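Local coordinates for oligopeptide ABC transporter OppAIV (Borrelia burgdorferi B31, PDB 4GL8), which probably binds oligopeptides outside the cytoplasmic membrane and delivers them to an ABC transporter for uptake, at residues D103-T108 with P186-E191; S206-L211 with N226-S231; K114-I119 with L152-L157. All coordinates share one frame; numbering follows the deposited sequence.

How the interactions relate
Interaction 1 lies between the other two, with its centre about 14 Å from the centre of interaction 2 and about 15 Å from that of interaction 3. It touches both. Towards interaction 2, I107 CD1 packs on S206 CB at 3.8 Å, and W101 is a shared neighbour that meets the H188 ring, I107 and S206. Towards interaction 3, helix 187-193 lies against helix 109-119, where M187 SD meets R118 CD at 3.7 Å and I190 CG2 meets R118 NE at 3.6 Å. Interactions 2 and 3 do not touch; their nearest atoms are about 10 Å apart. Interaction 1 is polar at its core, interaction 2 combines CH-pi packing with a water bridge, and interaction 3 is apolar packing.

Interaction 1 (D103-T108 with P186-E191); sequences DGVSIT and PMHVIE
H188 NE2 donates a short hydrogen bond of 2.6 Å to D103 OD2, joining the loop before helix 109-119 to the first turn of helix 187-193. The bond is almost straight, with an N-H...O angle of 177°. OD2 receives it through the syn lone pair, on the side of its sister oxygen, and the acceptor lies in the ring plane, so imidazole and carboxylate meet edge to edge and nearly coplanar. H188 reaches the loop because its CG sits between its own backbone N and carbonyl carbon (chi1 74°), swinging the ring off the helix. A valine methyl lies at each face of the ring, both toward its rim: V105 CG1 from the loop, 3.8 Å from the ring centroid in a CH-pi contact, and V189 CG2 from the helix itself. Beta-branched valines suit this place, offering methyls without a long chain. The ring of W101 also meets H188, its plane turned by about 50°. On the loop side, D103 OD1 accepts a weak hydrogen bond from V105 N, which helps to set the carboxylate's rotation, while G104 between them adopts a positive phi, comfortable for a residue without a side chain. With its NE2 committed to an aspartate oxygen in plane, the imidazole would probably be easier to protonate, and the hydrogen bond might then gain some electrostatic strength.

Interaction 2 (S206-L211 with N226-S231); sequences SGPFKL and NKYYNS
A type I beta turn, Y228 to S231, follows the antiparallel hairpin of strands 209-215 and 219-224, and its first residue lays an aromatic ring on P208, just ahead of the hairpin. The Y228 CG is anti to the backbone N (chi1 172°), which carries the ring across to the other segment. There it lies over the proline: P208 CD is 4.0 Å from the ring centroid and only 16° off the ring normal, a CH-pi contact, while P208 N stands over the same face, 3.6 Å from Y228 CD1. The proline spans the ring, with CD by the CE1 side and with CA and CB by the CG-CD2 side, where CA is 3.6 Å from Y228 CD2. Proline suits this place because its ring is compact and apolar, and its CD, bonded to nitrogen, carries slightly polarised hydrogens towards the aromatic face. The backbone N of N230 lies over the opposite face, so the turn folds back under its own tyrosine. G207 contributes only backbone to the contact, and its lack of a side chain leaves room for the proline ring that follows. Its carbonyl oxygen is held by N225 ND2. S206 OG hydrogen-bonds with L62 N, while its carbonyl O faces the ring edge, 3.7 Å from Y228 CD1. A water also ties the segments together, donating to S206 O at 2.8 Å and accepting from Y229 N at 3.0 Å. Inside the turn segment, S231 OG donates to N226 O at 3.0 Å, approaching from above the carbonyl plane and 39° out of it.

Interaction 3 (K114-I119 with L152-L157); sequences KSYLRI and LGIKAL
L152 meets L117 methyl to methyl, CD2 to CD2 at 3.7 Å, as the two leucine side chains run alongside one another, pointing opposite ways. With chi1 at 174°, the L152 side chain trails opposite its backbone N and reaches the helix; the first bond of L117 does not aim at the 152-157 segment, and its CD2 branch closes the contact. Leucine fits both places, since a forked apolar tip on a flexible stem can settle against a neighbour from the side. G153 then bends the chain as the centre of an inverse gamma turn, with a weak hydrogen bond from I154 N to L152 O at 2.8 Å; its backbone also bonds to K137 and T165. At I154 the chain enters strand 154-158, an outermost strand of a five-stranded antiparallel sheet on which helix 109-119 packs; such a sheet is consistent with the extra domain that sets oligopeptide-binding proteins of this family apart from smaller solute-binding proteins. The I154 side chain runs out extended (chi2 177°), so its end methyl CD1 reaches the root of Y116, lying 3.4 Å from CB and 3.6 Å from CG. The two side chains meet nearly perpendicular, and the methyl approaches the ring obliquely. I154 CG2 adds a looser touch, 4.1 Å from Y116 CD2. At the other end of the ring, Y116 OH makes a weak hydrogen bond with F182 O. The small side chain of A156 rests on A109 and E110 at the start of the helix.

Interaction 1 (D103-T108 with P186-E191)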
loop_
_atom_site.group_PDB
_atom_site.type_symbol
_atom_site.label_atom_id
_atom_site.label_comp_id
_atom_site.label_asym_id
_atom_site.label_seq_id
_atom_site.Cartn_x
_atom_site.Cartn_y
_atom_site.Cartn_z
ATOM N N ASP A 103 -0.295 27.343 7.507
ATOM C CA ASP A 103 -0.919 28.592 7.919
ATOM C C ASP A 103 -0.251 29.198 9.176
ATOM O O ASP A 103 -0.818 30.086 9.789
ATOM C CB ASP A 103 -2.402 28.353 8.194
ATOM C CG ASP A 103 -2.644 27.348 9.326
ATOM O OD1 ASP A 103 -1.693 26.702 9.781
ATOM O OD2 ASP A 103 -3.790 27.184 9.760
ATOM N N GLY A 104 0.929 28.709 9.578
ATOM C CA GLY A 104 1.646 29.249 10.743
ATOM C C GLY A 104 1.185 28.804 12.120
ATOM O O GLY A 104 1.791 29.157 13.101
ATOM N N VAL A 105 0.121 28.018 12.208
ATOM C CA VAL A 105 -0.319 27.446 13.480
ATOM C C VAL A 105 0.691 26.374 13.946
ATOM O O VAL A 105 1.085 25.495 13.169
ATOM C CB VAL A 105 -1.751 26.883 13.333
ATOM C CG1 VAL A 105 -2.187 26.076 14.557
ATOM C CG2 VAL A 105 -2.720 28.042 13.074
ATOM N N SER A 106 1.138 26.477 15.196
ATOM C CA SER A 106 2.117 25.532 15.763
ATOM C C SER A 106 1.663 24.057 15.780
ATOM O O SER A 106 0.520 23.762 16.074
ATOM C CB SER A 106 2.481 25.941 17.200
ATOM O OG SER A 106 3.388 27.037 17.164
ATOM N N ILE A 107 2.592 23.153 15.520
ATOM C CA ILE A 107 2.348 21.733 15.659
ATOM C C ILE A 107 2.905 21.362 17.041
ATOM O O ILE A 107 4.111 21.402 17.250
ATOM C CB ILE A 107 3.066 20.938 14.543
ATOM C CG1 ILE A 107 2.739 21.513 13.159
ATOM C CG2 ILE A 107 2.710 19.454 14.586
ATOM C CD1 ILE A 107 3.265 20.694 11.993
ATOM N N THR A 108 2.020 21.049 17.981
ATOM C CA THR A 108 2.357 20.668 19.333
ATOM C C THR A 108 2.018 19.178 19.509
ATOM O O THR A 108 1.246 18.595 18.726
ATOM C CB THR A 108 1.475 21.417 20.333
ATOM O OG1 THR A 108 0.115 21.063 20.072
ATOM C CG2 THR A 108 1.643 22.956 20.234
ATOM N N PRO A 186 -4.088 18.296 10.547
ATOM C CA PRO A 186 -4.349 19.572 11.250
ATOM C C PRO A 186 -5.766 19.708 11.810
ATOM O O PRO A 186 -6.722 20.102 11.093
ATOM C CB PRO A 186 -4.084 20.631 10.180
ATOM C CG PRO A 186 -4.303 19.924 8.881
ATOM C CD PRO A 186 -3.868 18.496 9.107
ATOM N N MET A 187 -5.886 19.439 13.101
ATOM C CA MET A 187 -7.192 19.342 13.709
ATOM C C MET A 187 -7.945 20.656 13.765
ATOM O O MET A 187 -9.149 20.640 13.658
ATOM C CB MET A 187 -7.129 18.668 15.074
ATOM C CG MET A 187 -6.944 17.146 14.942
ATOM S SD MET A 187 -8.111 16.332 13.823
ATOM C CE MET A 187 -9.617 16.459 14.764
ATOM N N HIS A 188 -7.246 21.781 13.884
ATOM C CA HIS A 188 -7.907 23.101 13.858
ATOM C C HIS A 188 -8.664 23.343 12.536
ATOM O O HIS A 188 -9.756 23.946 12.513
ATOM C CB HIS A 188 -6.914 24.239 14.232
ATOM C CG HIS A 188 -5.906 24.582 13.168
ATOM N ND1 HIS A 188 -4.790 23.813 12.910
ATOM C CD2 HIS A 188 -5.818 25.656 12.342
ATOM C CE1 HIS A 188 -4.076 24.381 11.958
ATOM N NE2 HIS A 188 -4.664 25.513 11.617
ATOM N N VAL A 189 -8.120 22.792 11.454
ATOM C CA VAL A 189 -8.671 22.984 10.110
ATOM C C VAL A 189 -9.770 21.955 9.815
ATOM O O VAL A 189 -10.786 22.279 9.223
ATOM C CB VAL A 189 -7.535 22.947 9.071
ATOM C CG1 VAL A 189 -8.046 22.659 7.675
ATOM C CG2 VAL A 189 -6.725 24.238 9.111
ATOM N N ILE A 190 -9.578 20.724 10.257
ATOM C CA ILE A 190 -10.621 19.690 10.176
ATOM C C ILE A 190 -11.846 20.078 11.001
ATOM O O ILE A 190 -12.977 19.999 10.536
ATOM C CB ILE A 190 -10.067 18.338 10.660
ATOM C CG1 ILE A 190 -9.003 17.856 9.662
ATOM C CG2 ILE A 190 -11.199 17.318 10.861
ATOM C CD1 ILE A 190 -8.130 16.723 10.133
ATOM N N GLU A 191 -11.613 20.511 12.228
ATOM C CA GLU A 191 -12.696 21.001 13.089
ATOM C C GLU A 191 -13.570 22.047 12.389
ATOM O O GLU A 191 -14.769 22.045 12.515
ATOM C CB GLU A 191 -12.107 21.680 14.302
ATOM C CG GLU A 191 -12.608 21.111 15.579
ATOM C CD GLU A 191 -11.706 20.009 16.062
ATOM O OE1 GLU A 191 -10.615 20.341 16.603
ATOM O OE2 GLU A 191 -12.108 18.831 15.909
#

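Interaction 2 (S206-L211 with N226-S231)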
loop_
_atom_site.group_PDB
_atom_site.type_symbol
_atom_site.label_atom_id
_atom_site.label_comp_id
_atom_site.label_asym_id
_atom_site.label_seq_id
_atom_site.Cartn_x
_atom_site.Cartn_y
_atom_site.Cartn_z
ATOM N N SER A 206 2.144 20.099 6.699
ATOM C CA SER A 206 3.372 20.113 7.500
ATOM C C SER A 206 4.630 19.824 6.696
ATOM O O SER A 206 5.733 20.010 7.188
ATOM C CB SER A 206 3.261 19.058 8.611
ATOM O OG SER A 206 2.948 17.791 8.046
ATOM N N GLY A 207 4.482 19.362 5.461
ATOM C CA GLY A 207 5.634 18.880 4.676
ATOM C C GLY A 207 6.110 19.887 3.641
ATOM O O GLY A 207 5.688 21.045 3.644
ATOM N N PRO A 208 6.990 19.439 2.730
ATOM C CA PRO A 208 7.676 20.267 1.714
ATOM C C PRO A 208 6.766 20.958 0.713
ATOM O O PRO A 208 7.144 22.018 0.223
ATOM C CB PRO A 208 8.588 19.284 0.976
ATOM C CG PRO A 208 8.167 17.923 1.394
ATOM C CD PRO A 208 7.359 18.018 2.645
ATOM N N PHE A 209 5.608 20.361 0.408
ATOM C CA PHE A 209 4.618 20.948 -0.520
ATOM C C PHE A 209 3.188 21.106 0.046
ATOM O O PHE A 209 2.703 20.278 0.821
ATOM C CB PHE A 209 4.553 20.102 -1.792
ATOM C CG PHE A 209 5.857 20.025 -2.542
ATOM C CD1 PHE A 209 6.273 21.079 -3.331
ATOM C CD2 PHE A 209 6.672 18.903 -2.442
ATOM C CE1 PHE A 209 7.481 21.014 -4.020
ATOM C CE2 PHE A 209 7.864 18.828 -3.142
ATOM C CZ PHE A 209 8.279 19.887 -3.923
ATOM N N LYS A 210 2.548 22.195 -0.360
ATOM C CA LYS A 210 1.120 22.491 -0.118
ATOM C C LYS A 210 0.314 22.109 -1.386
ATOM O O LYS A 210 0.905 21.860 -2.453
ATOM C CB LYS A 210 0.920 23.990 0.199
ATOM N N LEU A 211 -1.019 22.070 -1.252
ATOM C CA LEU A 211 -1.952 21.806 -2.361
ATOM C C LEU A 211 -2.440 23.127 -2.988
ATOM O O LEU A 211 -3.289 23.822 -2.443
ATOM C CB LEU A 211 -3.129 20.957 -1.880
ATOM C CG LEU A 211 -4.106 20.416 -2.932
ATOM C CD1 LEU A 211 -3.442 19.456 -3.917
ATOM C CD2 LEU A 211 -5.310 19.759 -2.279
ATOM N N ASN A 226 6.595 27.197 2.217
ATOM C CA ASN A 226 7.709 27.925 2.810
ATOM C C ASN A 226 7.964 27.601 4.263
ATOM O O ASN A 226 9.084 27.747 4.729
ATOM C CB ASN A 226 7.488 29.429 2.668
ATOM C CG ASN A 226 7.580 29.883 1.232
ATOM O OD1 ASN A 226 7.880 29.081 0.332
ATOM N ND2 ASN A 226 7.332 31.176 0.996
ATOM N N LYS A 227 6.927 27.161 4.968
ATOM C CA LYS A 227 7.001 26.947 6.412
ATOM C C LYS A 227 7.506 25.538 6.776
ATOM O O LYS A 227 7.613 25.198 7.942
ATOM C CB LYS A 227 5.633 27.236 7.059
ATOM C CG LYS A 227 4.983 28.554 6.602
ATOM C CD LYS A 227 4.397 29.385 7.744
ATOM C CE LYS A 227 5.507 30.097 8.529
ATOM N NZ LYS A 227 5.059 30.883 9.722
ATOM N N TYR A 228 7.782 24.720 5.765
ATOM C CA TYR A 228 8.366 23.406 5.986
ATOM C C TYR A 228 9.672 23.614 6.751
ATOM O O TYR A 228 10.429 24.515 6.429
ATOM C CB TYR A 228 8.578 22.714 4.637
ATOM C CG TYR A 228 9.353 21.423 4.685
ATOM C CD1 TYR A 228 8.970 20.393 5.530
ATOM C CD2 TYR A 228 10.461 21.222 3.860
ATOM C CE1 TYR A 228 9.658 19.191 5.563
ATOM C CE2 TYR A 228 11.159 20.037 3.883
ATOM C CZ TYR A 228 10.753 19.023 4.750
ATOM O OH TYR A 228 11.444 17.851 4.810
ATOM N N TYR A 229 9.939 22.795 7.766
ATOM C CA TYR A 229 11.091 23.067 8.651
ATOM C C TYR A 229 12.401 23.105 7.870
ATOM O O TYR A 229 13.333 23.797 8.247
ATOM C CB TYR A 229 11.184 22.061 9.821
ATOM C CG TYR A 229 11.817 20.741 9.461
ATOM C CD1 TYR A 229 13.172 20.515 9.669
ATOM C CD2 TYR A 229 11.053 19.732 8.889
ATOM C CE1 TYR A 229 13.737 19.306 9.324
ATOM C CE2 TYR A 229 11.607 18.539 8.531
ATOM C CZ TYR A 229 12.942 18.331 8.746
ATOM O OH TYR A 229 13.451 17.114 8.389
ATOM N N ASN A 230 12.452 22.339 6.784
ATOM C CA ASN A 230 13.634 22.263 5.922
ATOM C C ASN A 230 13.380 22.773 4.510
ATOM O O ASN A 230 13.930 22.238 3.556
ATOM C CB ASN A 230 14.148 20.820 5.869
ATOM C CG ASN A 230 15.620 20.746 5.541
ATOM O OD1 ASN A 230 16.401 21.607 5.965
ATOM N ND2 ASN A 230 16.012 19.748 4.765
ATOM N N SER A 231 12.562 23.814 4.375
ATOM C CA SER A 231 12.281 24.430 3.066
ATOM C C SER A 231 13.554 24.914 2.319
ATOM O O SER A 231 13.584 24.971 1.093
ATOM C CB SER A 231 11.296 25.591 3.236
ATOM O OG SER A 231 11.789 26.557 4.138
HETATM O O HOH W 1 7.677 21.173 8.828
#

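Interaction 3 (K114-I119 with L152-L157)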
loop_
_atom_site.group_PDB
_atom_site.type_symbol
_atom_site.label_atom_id
_atom_site.label_comp_id
_atom_site.label_asym_id
_atom_site.label_seq_id
_atom_site.Cartn_x
_atom_site.Cartn_y
_atom_site.Cartn_z
ATOM N N LYS A 114 -4.589 14.907 19.430
ATOM C CA LYS A 114 -5.950 15.180 18.932
ATOM C C LYS A 114 -6.181 14.571 17.527
ATOM O O LYS A 114 -7.275 14.071 17.202
ATOM C CB LYS A 114 -6.180 16.709 18.920
ATOM N N SER A 115 -5.128 14.572 16.711
ATOM C CA SER A 115 -5.149 13.891 15.437
ATOM C C SER A 115 -5.388 12.379 15.583
ATOM O O SER A 115 -6.271 11.785 14.907
ATOM C CB SER A 115 -3.844 14.149 14.694
ATOM O OG SER A 115 -3.828 13.404 13.503
ATOM N N TYR A 116 -4.640 11.744 16.481
ATOM C CA TYR A 116 -4.867 10.320 16.755
ATOM C C TYR A 116 -6.240 10.047 17.283
ATOM O O TYR A 116 -6.842 9.038 16.899
ATOM C CB TYR A 116 -3.814 9.706 17.666
ATOM C CG TYR A 116 -2.524 9.475 16.926
ATOM C CD1 TYR A 116 -2.427 8.493 15.942
ATOM C CD2 TYR A 116 -1.403 10.231 17.193
ATOM C CE1 TYR A 116 -1.229 8.282 15.251
ATOM C CE2 TYR A 116 -0.216 10.019 16.511
ATOM C CZ TYR A 116 -0.132 9.047 15.552
ATOM O OH TYR A 116 1.065 8.847 14.889
ATOM N N LEU A 117 -6.773 10.965 18.085
ATOM C CA LEU A 117 -8.157 10.798 18.548
ATOM C C LEU A 117 -9.194 10.754 17.411
ATOM O O LEU A 117 -10.143 9.977 17.477
ATOM C CB LEU A 117 -8.550 11.867 19.567
ATOM C CG LEU A 117 -7.790 11.935 20.898
ATOM C CD1 LEU A 117 -8.391 13.068 21.703
ATOM C CD2 LEU A 117 -7.838 10.660 21.699
ATOM N N ARG A 118 -9.028 11.580 16.381
ATOM C CA ARG A 118 -9.917 11.517 15.201
ATOM C C ARG A 118 -9.896 10.140 14.515
ATOM O O ARG A 118 -10.965 9.620 14.187
ATOM C CB ARG A 118 -9.565 12.615 14.180
ATOM C CG ARG A 118 -10.269 12.495 12.819
ATOM C CD ARG A 118 -9.902 13.676 11.924
ATOM N NE ARG A 118 -10.691 13.755 10.702
ATOM C CZ ARG A 118 -10.276 13.425 9.472
ATOM N NH1 ARG A 118 -9.041 12.940 9.243
ATOM N NH2 ARG A 118 -11.114 13.578 8.436
ATOM N N ILE A 119 -8.729 9.539 14.260
ATOM C CA ILE A 119 -8.740 8.267 13.532
ATOM C C ILE A 119 -9.304 7.139 14.395
ATOM O O ILE A 119 -9.796 6.153 13.873
ATOM C CB ILE A 119 -7.378 7.877 12.924
ATOM C CG1 ILE A 119 -7.556 6.726 11.946
ATOM C CG2 ILE A 119 -6.365 7.507 14.012
ATOM C CD1 ILE A 119 -6.317 6.454 11.128
ATOM N N LEU A 152 -5.599 6.156 27.056
ATOM C CA LEU A 152 -5.081 5.794 25.741
ATOM C C LEU A 152 -3.580 5.989 25.752
ATOM O O LEU A 152 -3.089 6.973 26.298
ATOM C CB LEU A 152 -5.718 6.684 24.654
ATOM C CG LEU A 152 -5.204 6.546 23.225
ATOM C CD1 LEU A 152 -5.565 5.205 22.590
ATOM C CD2 LEU A 152 -5.770 7.670 22.382
ATOM N N GLY A 153 -2.852 5.075 25.125
ATOM C CA GLY A 153 -1.403 5.142 25.099
ATOM C C GLY A 153 -0.770 6.170 24.186
ATOM O O GLY A 153 0.199 5.877 23.489
ATOM N N ILE A 154 -1.297 7.386 24.198
ATOM C CA ILE A 154 -0.754 8.500 23.406
ATOM C C ILE A 154 -0.871 9.690 24.336
ATOM O O ILE A 154 -1.978 10.005 24.787
ATOM C CB ILE A 154 -1.567 8.750 22.110
ATOM C CG1 ILE A 154 -1.613 7.491 21.242
ATOM C CG2 ILE A 154 -0.973 9.876 21.267
ATOM C CD1 ILE A 154 -2.449 7.636 19.977
ATOM N N LYS A 155 0.249 10.307 24.695
ATOM C CA LYS A 155 0.199 11.405 25.641
ATOM C C LYS A 155 1.091 12.548 25.215
ATOM O O LYS A 155 2.155 12.332 24.660
ATOM C CB LYS A 155 0.624 10.930 27.028
ATOM C CG LYS A 155 -0.345 9.982 27.700
ATOM C CD LYS A 155 0.291 9.492 28.985
ATOM C CE LYS A 155 -0.656 8.651 29.813
ATOM N NZ LYS A 155 -0.015 8.331 31.109
ATOM N N ALA A 156 0.633 13.760 25.488
ATOM C CA ALA A 156 1.387 14.974 25.266
ATOM C C ALA A 156 2.056 15.315 26.587
ATOM O O ALA A 156 1.417 15.837 27.472
ATOM C CB ALA A 156 0.447 16.092 24.844
ATOM N N LEU A 157 3.328 14.957 26.735
ATOM C CA LEU A 157 4.046 15.165 27.985
ATOM C C LEU A 157 4.366 16.655 28.208
ATOM O O LEU A 157 4.420 17.123 29.319
ATOM C CB LEU A 157 5.318 14.315 28.007
ATOM C CG LEU A 157 5.157 12.778 27.906
ATOM C CD1 LEU A 157 6.500 12.068 28.136
ATOM C CD2 LEU A 157 4.087 12.202 28.832
#